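Local coordinates for encapsidation protein (Lactococcus phage asccphi28, PDB 7JQP) that probably hydrolyses ATP, as a pentameric P-loop motor of the ASCE class, to drive the phage genome into its capsid, at residues A[21-26]-A[220-225]; A[162-167]-A[195-200]; A[203-208]-A[257-262]; A[261-266]-A[343-348]. All coordinates share one frame; numbering follows the deposited sequence.

Overall arrangement
From the N terminus, strand 21-26 enters the large mixed sheet, between strands 183-188 and 221-225, and contact 1 pairs it with strand 221-225, closing a loop of nearly 200 residues. Contact 2 (162-167 with 195-200) is nested inside that loop, joining the starts of two helices; Phe-198 packs on Leu-23 and Val-25 of contact 1. Contact 3 (203-208 with 257-262) opens within the same loop and ends beyond it, so it crosses contact 1, touching it through Tyr-203 and Leu-205. Contact 4 (261-266 with 343-348) begins on Thr-261 and Pro-262, where contact 3 ends, and leads to the smaller sheet, its centre about 25 Å from that of contact 1.

Contact 1 (A[21-26]-A[220-225]); sequences IFLVVG and YCVQFV
Strands 21-26 and 221-225 pair in parallel toward the 214-216 end of the large sheet of this ASCE-type ATPase, with strand 183-188 on the other flank of 21-26. Their short axes diverge by 24°, and a ladder of five backbone bonds joins them. In one, Gln-223 N reaches Leu-23 O at 2.8 Å and 174°, nearly along the C=O axis; Val-25 N to Gln-223 O is longer, at 3.2 Å. On one face of the sheet, Leu-23 and Val-222 run alongside each other in the same direction, with Leu-23 CD2 4.0 Å from Val-222 CG2. Leu-23 CG stands anti to its own N (chi1 180°), which carries CD2 out along both methyls of Val-222. Phe-22, Val-24, Cys-221 and Gln-223 take the other face, where Phe-22 CD1 approaches Cys-221 CB obliquely at 4.1 Å. Gln-223 OE1 accepts from Trp-9 NE1, so its polar end is tied to the N-terminal region. Gly-26 opens a probable Walker A loop, and its O accepts from Lys-32 NZ; its positive phi suits glycine. Regular backbone bonding between largely apolar side chains implies that the strand is held along its length up to Gly-26, where that loop begins.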
# COMPACT_ATOMS: atom_id res chain seq x y z
N ILE A 21 -10.09 21.92 30.16
CA ILE A 21 -9.36 21.95 28.89
C ILE A 21 -7.98 22.55 29.14
O ILE A 21 -7.87 23.65 29.69
CB ILE A 21 -10.12 22.74 27.81
CG1 ILE A 21 -11.49 22.11 27.56
CG2 ILE A 21 -9.30 22.80 26.53
CD1 ILE A 21 -12.35 22.86 26.56
N PHE A 22 -6.94 21.84 28.72
CA PHE A 22 -5.56 22.26 28.92
C PHE A 22 -4.79 22.15 27.62
O PHE A 22 -5.01 21.23 26.83
CB PHE A 22 -4.87 21.42 30.00
CG PHE A 22 -5.71 21.20 31.22
CD1 PHE A 22 -5.79 22.16 32.21
CD2 PHE A 22 -6.42 20.02 31.38
CE1 PHE A 22 -6.56 21.95 33.34
CE2 PHE A 22 -7.20 19.81 32.50
CZ PHE A 22 -7.27 20.77 33.48
N LEU A 23 -3.87 23.09 27.41
CA LEU A 23 -2.95 23.08 26.28
C LEU A 23 -1.53 23.08 26.82
O LEU A 23 -1.13 24.02 27.51
CB LEU A 23 -3.18 24.28 25.36
CG LEU A 23 -2.26 24.37 24.14
CD1 LEU A 23 -2.59 23.27 23.14
CD2 LEU A 23 -2.37 25.73 23.49
N VAL A 24 -0.79 22.01 26.53
CA VAL A 24 0.58 21.85 27.01
C VAL A 24 1.51 21.88 25.80
O VAL A 24 1.41 21.03 24.91
CB VAL A 24 0.75 20.54 27.79
CG1 VAL A 24 2.13 20.47 28.41
CG2 VAL A 24 -0.32 20.42 28.86
N VAL A 25 2.41 22.86 25.78
CA VAL A 25 3.34 23.07 24.67
C VAL A 25 4.75 23.06 25.22
O VAL A 25 5.00 23.55 26.33
CB VAL A 25 3.05 24.39 23.92
CG1 VAL A 25 3.95 24.50 22.70
CG2 VAL A 25 1.59 24.46 23.52
N GLY A 26 5.68 22.52 24.44
CA GLY A 26 7.06 22.45 24.86
C GLY A 26 7.35 21.21 25.67
O GLY A 26 6.57 20.25 25.73
N TYR A 220 -10.40 27.56 28.71
CA TYR A 220 -9.24 26.67 28.69
C TYR A 220 -8.06 27.32 29.39
O TYR A 220 -8.04 28.53 29.64
CB TYR A 220 -8.86 26.29 27.25
CG TYR A 220 -8.41 27.47 26.40
CD1 TYR A 220 -7.08 27.88 26.40
CD2 TYR A 220 -9.31 28.15 25.60
CE1 TYR A 220 -6.67 28.95 25.62
CE2 TYR A 220 -8.91 29.22 24.83
CZ TYR A 220 -7.59 29.62 24.84
OH TYR A 220 -7.19 30.68 24.07
N CYS A 221 -7.07 26.48 29.70
CA CYS A 221 -5.85 26.88 30.38
C CYS A 221 -4.66 26.45 29.53
O CYS A 221 -4.64 25.33 29.00
CB CYS A 221 -5.77 26.25 31.77
SG CYS A 221 -4.45 26.87 32.81
N VAL A 222 -3.67 27.32 29.40
CA VAL A 222 -2.48 27.06 28.61
C VAL A 222 -1.27 27.03 29.53
O VAL A 222 -1.08 27.96 30.33
CB VAL A 222 -2.29 28.10 27.49
CG1 VAL A 222 -1.01 27.81 26.71
CG2 VAL A 222 -3.50 28.11 26.56
N GLN A 223 -0.47 25.98 29.43
CA GLN A 223 0.76 25.84 30.19
C GLN A 223 1.91 25.53 29.23
O GLN A 223 1.73 24.79 28.26
CB GLN A 223 0.66 24.75 31.26
CG GLN A 223 1.85 24.77 32.20
CD GLN A 223 2.09 23.44 32.88
OE1 GLN A 223 1.61 22.41 32.42
NE2 GLN A 223 2.95 23.44 33.89
N PHE A 224 3.08 26.09 29.52
CA PHE A 224 4.28 25.90 28.72
C PHE A 224 5.27 25.08 29.52
O PHE A 224 5.55 25.40 30.68
CB PHE A 224 4.89 27.25 28.34
CG PHE A 224 3.95 28.15 27.58
CD1 PHE A 224 3.75 27.98 26.22
CD2 PHE A 224 3.27 29.15 28.24
CE1 PHE A 224 2.88 28.81 25.53
CE2 PHE A 224 2.40 29.98 27.55
CZ PHE A 224 2.21 29.82 26.20
N VAL A 225 5.81 24.03 28.91
CA VAL A 225 6.73 23.12 29.59
C VAL A 225 8.15 23.41 29.13
O VAL A 225 8.47 23.30 27.94
CB VAL A 225 6.36 21.65 29.33
CG1 VAL A 225 7.19 20.73 30.21
CG2 VAL A 225 4.88 21.42 29.56

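Contact 2 (A[162-167]-A[195-200]); sequences RNEFTV and NPIFAG
One face of the Phe-165 ring is covered by backbone: Gly-200 CA sits over the ring centre, 3.5 Å from the centroid and only 6° off the normal, a CH-pi contact. Gly-200 C follows over the same face, 3.5 Å from Phe-165 CZ. Ile-197 O comes obliquely to Phe-165 CE1 at 3.6 Å, and the Ile-197 side chain crosses that of Phe-165 at about a right angle, the two CD1 atoms 3.8 Å apart. With no side chain at Gly-200, the ring rests directly on the helix backbone. The contact joins the start of helix 164-175 to the short helix 196-201, whose Phe-198 packs on Leu-23 and Val-25 of the large sheet. Asn-195 is the N-cap of the second helix, its OD1 accepting from Phe-198 N at 2.6 Å. With CG anti to the backbone N (chi1 168°) and an extended chain beyond, Glu-164 crosses Ile-197 obliquely, so that OE2 lies 3.4 Å from Ile-197 CD1. That carboxylate is buried, but OE2 forms a salt bridge with Arg-56 and OE1 accepts from Ile-161 N, which would favour its charged form. Gly-200 O accepts from Asn-245 ND2 of a neighbouring subunit, which also packs on Phe-165.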
# COMPACT_ATOMS: atom_id res chain seq x y z
N ARG A 162 -8.60 19.84 6.52
CA ARG A 162 -9.52 20.89 6.10
C ARG A 162 -10.58 21.10 7.17
O ARG A 162 -11.24 20.15 7.60
CB ARG A 162 -10.17 20.51 4.77
CG ARG A 162 -9.19 20.10 3.69
N ASN A 163 -10.74 22.35 7.60
CA ASN A 163 -11.68 22.69 8.67
C ASN A 163 -11.42 21.81 9.89
O ASN A 163 -12.34 21.24 10.49
CB ASN A 163 -13.12 22.57 8.18
CG ASN A 163 -14.09 23.39 9.01
OD1 ASN A 163 -13.68 24.24 9.81
ND2 ASN A 163 -15.38 23.16 8.80
N GLU A 164 -10.15 21.71 10.26
CA GLU A 164 -9.74 20.77 11.30
C GLU A 164 -10.48 21.02 12.61
O GLU A 164 -10.95 20.07 13.25
CB GLU A 164 -8.23 20.84 11.51
CG GLU A 164 -7.74 20.11 12.74
CD GLU A 164 -6.30 19.66 12.61
OE1 GLU A 164 -5.90 19.25 11.50
OE2 GLU A 164 -5.56 19.71 13.62
N PHE A 165 -10.59 22.28 13.03
CA PHE A 165 -11.17 22.54 14.34
C PHE A 165 -12.64 22.15 14.39
O PHE A 165 -13.12 21.65 15.42
CB PHE A 165 -11.01 24.01 14.73
CG PHE A 165 -10.90 24.22 16.21
CD1 PHE A 165 -9.71 23.94 16.87
CD2 PHE A 165 -11.97 24.69 16.95
CE1 PHE A 165 -9.60 24.12 18.23
CE2 PHE A 165 -11.86 24.88 18.31
CZ PHE A 165 -10.67 24.60 18.95
N THR A 166 -13.38 22.36 13.30
CA THR A 166 -14.76 21.91 13.27
C THR A 166 -14.83 20.39 13.36
O THR A 166 -15.69 19.84 14.05
CB THR A 166 -15.46 22.40 12.00
OG1 THR A 166 -15.46 23.83 11.97
CG2 THR A 166 -16.89 21.89 11.95
N VAL A 167 -13.91 19.70 12.68
CA VAL A 167 -13.84 18.25 12.80
C VAL A 167 -13.48 17.85 14.22
O VAL A 167 -14.02 16.88 14.77
CB VAL A 167 -12.84 17.68 11.78
CG1 VAL A 167 -12.68 16.18 11.96
CG2 VAL A 167 -13.29 18.00 10.36
N ASN A 195 -1.57 28.27 12.94
CA ASN A 195 -2.06 26.90 12.93
C ASN A 195 -3.53 26.87 13.31
O ASN A 195 -3.99 27.69 14.10
CB ASN A 195 -1.25 26.02 13.90
CG ASN A 195 -1.43 26.43 15.34
OD1 ASN A 195 -2.41 26.05 15.99
ND2 ASN A 195 -0.49 27.21 15.87
N PRO A 196 -4.30 25.93 12.75
CA PRO A 196 -5.76 25.95 12.99
C PRO A 196 -6.16 25.74 14.44
O PRO A 196 -7.11 26.38 14.90
CB PRO A 196 -6.27 24.81 12.09
CG PRO A 196 -5.09 23.89 11.95
CD PRO A 196 -3.90 24.80 11.88
N ILE A 197 -5.47 24.86 15.17
CA ILE A 197 -5.85 24.58 16.54
C ILE A 197 -5.75 25.84 17.40
O ILE A 197 -6.65 26.14 18.20
CB ILE A 197 -5.01 23.44 17.12
CG1 ILE A 197 -5.21 22.15 16.32
CG2 ILE A 197 -5.37 23.21 18.59
CD1 ILE A 197 -6.67 21.72 16.17
N PHE A 198 -4.66 26.60 17.25
CA PHE A 198 -4.54 27.82 18.03
C PHE A 198 -5.62 28.83 17.65
O PHE A 198 -6.08 29.60 18.50
CB PHE A 198 -3.16 28.46 17.87
CG PHE A 198 -2.13 27.92 18.84
CD1 PHE A 198 -2.22 26.62 19.31
CD2 PHE A 198 -1.13 28.74 19.34
CE1 PHE A 198 -1.29 26.13 20.21
CE2 PHE A 198 -0.21 28.25 20.25
CZ PHE A 198 -0.29 26.95 20.68
N ALA A 199 -6.03 28.85 16.37
CA ALA A 199 -7.06 29.78 15.94
C ALA A 199 -8.41 29.43 16.55
O ALA A 199 -9.11 30.29 17.09
CB ALA A 199 -7.15 29.80 14.41
N GLY A 200 -8.79 28.15 16.48
CA GLY A 200 -10.07 27.74 17.05
C GLY A 200 -10.17 28.02 18.54
O GLY A 200 -11.21 28.47 19.03

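Contact 3 (A[203-208]-A[257-262]); sequences YYLTHE and ENIRTP
The loop after helix 246-252, on its way to the smaller sheet, packs here against the N-terminal end of helix 207-212 and the residues leading into it. Ile-259 contributes the largest share of the buried surface. Its CG2 meets Leu-205 CD2 at 3.7 Å, the two side chains crossing at a slant, while CD1 lies over one face of the His-207 imidazole, offset toward the rim. This CH-pi contact has Ile-259 CD1 3.8 Å from the centroid of the His-207 ring, 26° off its normal. Ile-259 CG1 sits between its own N and carbonyl carbon (chi1 67°), sending CD1 to the histidine while CG2 stays by the leucine. Ile-259 sits within an Asx turn: Asn-258 OD1 accepts from Arg-260 N at 2.9 Å, the donor well above the carbonyl plane. Arg-260 leads away to a cation-pi contact with Phe-194. Farther along, Tyr-204 and Pro-262 pass alongside one another, running opposite ways, Pro-262 CD lying in the plane of the Tyr-204 ring at its edge, 3.6 Å from CE1. Tyr-204 OH reaches the methyl CG2 of Thr-261 at 3.3 Å. Phe-355 and Leu-356 of helix 352-365 also touch Tyr-204. Asn-193 ND2 donates to Leu-205 O and, weakly, to Ile-259 O.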
# COMPACT_ATOMS: atom_id res chain seq x y z
N TYR A 203 -6.32 31.45 20.93
CA TYR A 203 -5.09 31.78 21.61
C TYR A 203 -4.07 32.33 20.62
O TYR A 203 -3.80 31.70 19.59
CB TYR A 203 -4.50 30.57 22.33
CG TYR A 203 -3.26 30.94 23.10
CD1 TYR A 203 -3.36 31.74 24.23
CD2 TYR A 203 -2.00 30.51 22.71
CE1 TYR A 203 -2.24 32.11 24.94
CE2 TYR A 203 -0.87 30.88 23.42
CZ TYR A 203 -1.00 31.68 24.54
OH TYR A 203 0.11 32.05 25.26
N TYR A 204 -3.50 33.49 20.95
CA TYR A 204 -2.40 34.09 20.20
C TYR A 204 -1.12 33.88 21.00
O TYR A 204 -1.04 34.29 22.16
CB TYR A 204 -2.68 35.58 19.97
CG TYR A 204 -1.54 36.35 19.36
CD1 TYR A 204 -1.28 36.30 18.00
CD2 TYR A 204 -0.73 37.16 20.15
CE1 TYR A 204 -0.24 37.01 17.44
CE2 TYR A 204 0.31 37.88 19.60
CZ TYR A 204 0.55 37.80 18.25
OH TYR A 204 1.59 38.52 17.71
N LEU A 205 -0.14 33.23 20.39
CA LEU A 205 1.09 32.90 21.10
C LEU A 205 2.04 34.08 21.09
O LEU A 205 2.38 34.62 20.03
CB LEU A 205 1.75 31.67 20.46
CG LEU A 205 3.10 31.22 21.03
CD1 LEU A 205 2.94 30.80 22.48
CD2 LEU A 205 3.66 30.06 20.22
N THR A 206 2.47 34.50 22.28
CA THR A 206 3.37 35.63 22.45
C THR A 206 4.46 35.25 23.44
O THR A 206 4.24 34.45 24.35
CB THR A 206 2.60 36.88 22.94
OG1 THR A 206 3.53 37.93 23.23
CG2 THR A 206 1.78 36.57 24.17
N HIS A 207 5.65 35.83 23.24
CA HIS A 207 6.78 35.50 24.10
C HIS A 207 6.52 35.85 25.56
O HIS A 207 7.05 35.18 26.45
CB HIS A 207 8.03 36.22 23.60
CG HIS A 207 8.70 35.53 22.45
ND1 HIS A 207 9.31 34.30 22.58
CD2 HIS A 207 8.86 35.90 21.16
CE1 HIS A 207 9.82 33.94 21.41
NE2 HIS A 207 9.56 34.89 20.53
N GLU A 208 5.75 36.91 25.82
CA GLU A 208 5.47 37.29 27.20
C GLU A 208 4.70 36.19 27.92
O GLU A 208 4.94 35.93 29.11
CB GLU A 208 4.69 38.61 27.24
CG GLU A 208 5.35 39.83 26.60
CD GLU A 208 5.61 39.68 25.11
OE1 GLU A 208 5.02 38.76 24.49
OE2 GLU A 208 6.42 40.45 24.56
N GLU A 257 11.50 28.08 19.09
CA GLU A 257 12.49 28.70 18.21
C GLU A 257 11.87 29.81 17.37
O GLU A 257 12.39 30.92 17.31
CB GLU A 257 13.13 27.63 17.33
CG GLU A 257 14.17 28.12 16.35
CD GLU A 257 14.80 26.99 15.55
OE1 GLU A 257 14.10 25.99 15.30
OE2 GLU A 257 15.99 27.11 15.19
N ASN A 258 10.72 29.53 16.75
CA ASN A 258 9.98 30.53 15.98
C ASN A 258 8.50 30.40 16.30
O ASN A 258 7.92 29.33 16.11
CB ASN A 258 10.19 30.33 14.47
CG ASN A 258 9.70 31.52 13.66
OD1 ASN A 258 9.09 32.44 14.20
ND2 ASN A 258 9.92 31.47 12.35
N ILE A 259 7.90 31.49 16.78
CA ILE A 259 6.47 31.49 17.08
C ILE A 259 5.66 32.11 15.95
O ILE A 259 4.44 32.30 16.10
CB ILE A 259 6.17 32.19 18.42
CG1 ILE A 259 6.46 33.69 18.35
CG2 ILE A 259 6.97 31.56 19.56
CD1 ILE A 259 6.03 34.45 19.60
N ARG A 260 6.29 32.44 14.83
CA ARG A 260 5.58 32.91 13.64
C ARG A 260 4.69 34.11 13.96
O ARG A 260 3.49 34.12 13.67
CB ARG A 260 4.79 31.77 12.99
CG ARG A 260 5.65 30.71 12.30
CD ARG A 260 5.92 31.09 10.84
NE ARG A 260 4.68 31.09 10.06
CZ ARG A 260 4.55 31.59 8.83
NH1 ARG A 260 5.58 32.15 8.21
NH2 ARG A 260 3.37 31.52 8.23
N THR A 261 5.30 35.12 14.56
CA THR A 261 4.56 36.34 14.90
C THR A 261 4.10 37.03 13.62
O THR A 261 4.88 37.13 12.66
CB THR A 261 5.47 37.28 15.70
OG1 THR A 261 6.18 36.54 16.71
CG2 THR A 261 4.66 38.37 16.38
N PRO A 262 2.86 37.52 13.56
CA PRO A 262 2.41 38.20 12.34
C PRO A 262 2.78 39.68 12.33
O PRO A 262 3.03 40.29 13.37
CB PRO A 262 0.88 38.04 12.38
CG PRO A 262 0.58 37.09 13.51
CD PRO A 262 1.74 37.22 14.46

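Contact 4 (A[261-266]-A[343-348]); sequences TPYFKH and QQNMVY
Ring and amide lie nearly flat against each other where Tyr-263 meets Asn-345, their planes 18° apart. Asn-345 is the centre of an inverse gamma turn between helix 328-343 and strand 348-349, an outermost strand of the smaller sheet. Its ND2 lies 3.3 Å above the plane of the Tyr-263 ring, offset toward the rim, while its backbone O approaches the same ring at the edge and in plane, 3.3 Å from CE2. Asn-345 CG is anti to its own N (chi1 -157°), which carries the amide across to the opposing loop. There OD1 accepts from Tyr-263 N at 3.0 Å, with the donor in the carbonyl plane and on a lone pair. Ring and backbone of one tyrosine thus grip the same amide and should restrict its rotation. On the far side of Tyr-263, Lys-265 and Tyr-348 run side by side in the same direction, with Lys-265 CG over one face of the Tyr-348 ring. Bends at chi2 and chi3 then turn the lysine chain aside. Tyr-348 also meets the ring of Tyr-296, and its backbone bonds to Tyr-295 and Tyr-297 of strand 293-300 bind it into the sheet. Between the two pairs, Tyr-263 CB lies obliquely to the Tyr-348 ring, 4.1 Å from CD1.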
# COMPACT_ATOMS: atom_id res chain seq x y z
N THR A 261 5.30 35.12 14.56
CA THR A 261 4.56 36.34 14.90
C THR A 261 4.10 37.03 13.62
O THR A 261 4.88 37.13 12.66
CB THR A 261 5.47 37.28 15.70
OG1 THR A 261 6.18 36.54 16.71
CG2 THR A 261 4.66 38.37 16.38
N PRO A 262 2.86 37.52 13.56
CA PRO A 262 2.41 38.20 12.34
C PRO A 262 2.78 39.68 12.33
O PRO A 262 3.03 40.29 13.37
CB PRO A 262 0.88 38.04 12.38
CG PRO A 262 0.58 37.09 13.51
CD PRO A 262 1.74 37.22 14.46
N TYR A 263 2.81 40.25 11.12
CA TYR A 263 3.04 41.68 10.97
C TYR A 263 1.71 42.42 11.14
O TYR A 263 0.67 41.97 10.65
CB TYR A 263 3.67 42.04 9.61
CG TYR A 263 5.05 41.44 9.38
CD1 TYR A 263 6.12 41.78 10.20
CD2 TYR A 263 5.30 40.60 8.30
CE1 TYR A 263 7.37 41.24 10.01
CE2 TYR A 263 6.56 40.07 8.09
CZ TYR A 263 7.60 40.40 8.94
OH TYR A 263 8.85 39.87 8.73
N PHE A 264 1.75 43.57 11.82
CA PHE A 264 0.53 44.32 12.13
C PHE A 264 0.66 45.77 11.69
O PHE A 264 1.66 46.43 12.01
CB PHE A 264 0.24 44.25 13.64
CG PHE A 264 0.03 42.86 14.17
CD1 PHE A 264 -1.20 42.23 14.03
CD2 PHE A 264 1.06 42.18 14.81
CE1 PHE A 264 -1.39 40.95 14.52
CE2 PHE A 264 0.87 40.90 15.30
CZ PHE A 264 -0.36 40.29 15.15
N LYS A 265 -0.34 46.27 10.97
CA LYS A 265 -0.38 47.67 10.54
C LYS A 265 -1.83 48.02 10.21
O LYS A 265 -2.65 47.14 9.93
CB LYS A 265 0.51 47.90 9.31
CG LYS A 265 0.72 49.36 8.90
CD LYS A 265 1.78 50.06 9.73
CE LYS A 265 3.18 49.73 9.19
NZ LYS A 265 4.26 50.32 10.03
N HIS A 266 -2.13 49.32 10.25
CA HIS A 266 -3.47 49.83 9.97
C HIS A 266 -3.47 50.71 8.73
O HIS A 266 -2.60 51.56 8.56
CB HIS A 266 -4.02 50.64 11.15
CG HIS A 266 -5.36 51.24 10.88
ND1 HIS A 266 -5.51 52.55 10.48
CD2 HIS A 266 -6.60 50.71 10.92
CE1 HIS A 266 -6.80 52.81 10.30
NE2 HIS A 266 -7.48 51.71 10.56
N GLN A 343 -1.33 32.82 4.67
CA GLN A 343 -0.55 31.71 5.22
C GLN A 343 0.90 32.12 5.45
O GLN A 343 1.48 31.84 6.50
CB GLN A 343 -0.63 30.51 4.29
CG GLN A 343 -1.62 29.40 4.63
CD GLN A 343 -1.29 28.69 5.94
OE1 GLN A 343 -0.32 29.03 6.61
NE2 GLN A 343 -2.03 27.62 6.23
N GLN A 344 1.50 32.77 4.46
CA GLN A 344 2.78 33.42 4.65
C GLN A 344 2.58 34.77 5.32
O GLN A 344 1.52 35.39 5.20
CB GLN A 344 3.48 33.63 3.31
CG GLN A 344 3.35 32.48 2.34
CD GLN A 344 4.41 32.51 1.26
OE1 GLN A 344 5.57 32.83 1.51
NE2 GLN A 344 3.98 32.26 0.03
N ASN A 345 3.59 35.22 6.06
CA ASN A 345 3.50 36.51 6.75
C ASN A 345 3.75 37.65 5.75
O ASN A 345 4.71 38.42 5.86
CB ASN A 345 4.49 36.58 7.90
CG ASN A 345 4.08 37.59 8.96
OD1 ASN A 345 3.06 38.28 8.82
ND2 ASN A 345 4.89 37.73 10.00
N MSE A 346 2.86 37.74 4.77
CA MSE A 346 2.99 38.72 3.70
C MSE A 346 1.92 39.81 3.74
O MSE A 346 1.89 40.70 2.88
CB MSE A 346 2.94 38.02 2.33
CG MSE A 346 4.16 37.18 1.96
SE MSE A 346 3.90 36.40 0.17
CE MSE A 346 5.68 35.69 -0.20
N VAL A 347 1.04 39.75 4.73
CA VAL A 347 -0.06 40.70 4.85
C VAL A 347 -0.00 41.37 6.22
O VAL A 347 0.55 40.82 7.18
CB VAL A 347 -1.44 40.03 4.63
CG1 VAL A 347 -1.46 39.28 3.31
CG2 VAL A 347 -1.77 39.10 5.79
N TYR A 348 -0.59 42.56 6.30
CA TYR A 348 -0.68 43.32 7.54
C TYR A 348 -2.03 43.06 8.21
O TYR A 348 -3.07 43.16 7.55
CB TYR A 348 -0.52 44.82 7.30
CG TYR A 348 0.89 45.29 7.00
CD1 TYR A 348 1.85 45.36 8.00
CD2 TYR A 348 1.24 45.71 5.72
CE1 TYR A 348 3.13 45.80 7.73
CE2 TYR A 348 2.52 46.15 5.44
CZ TYR A 348 3.46 46.20 6.46
OH TYR A 348 4.74 46.63 6.19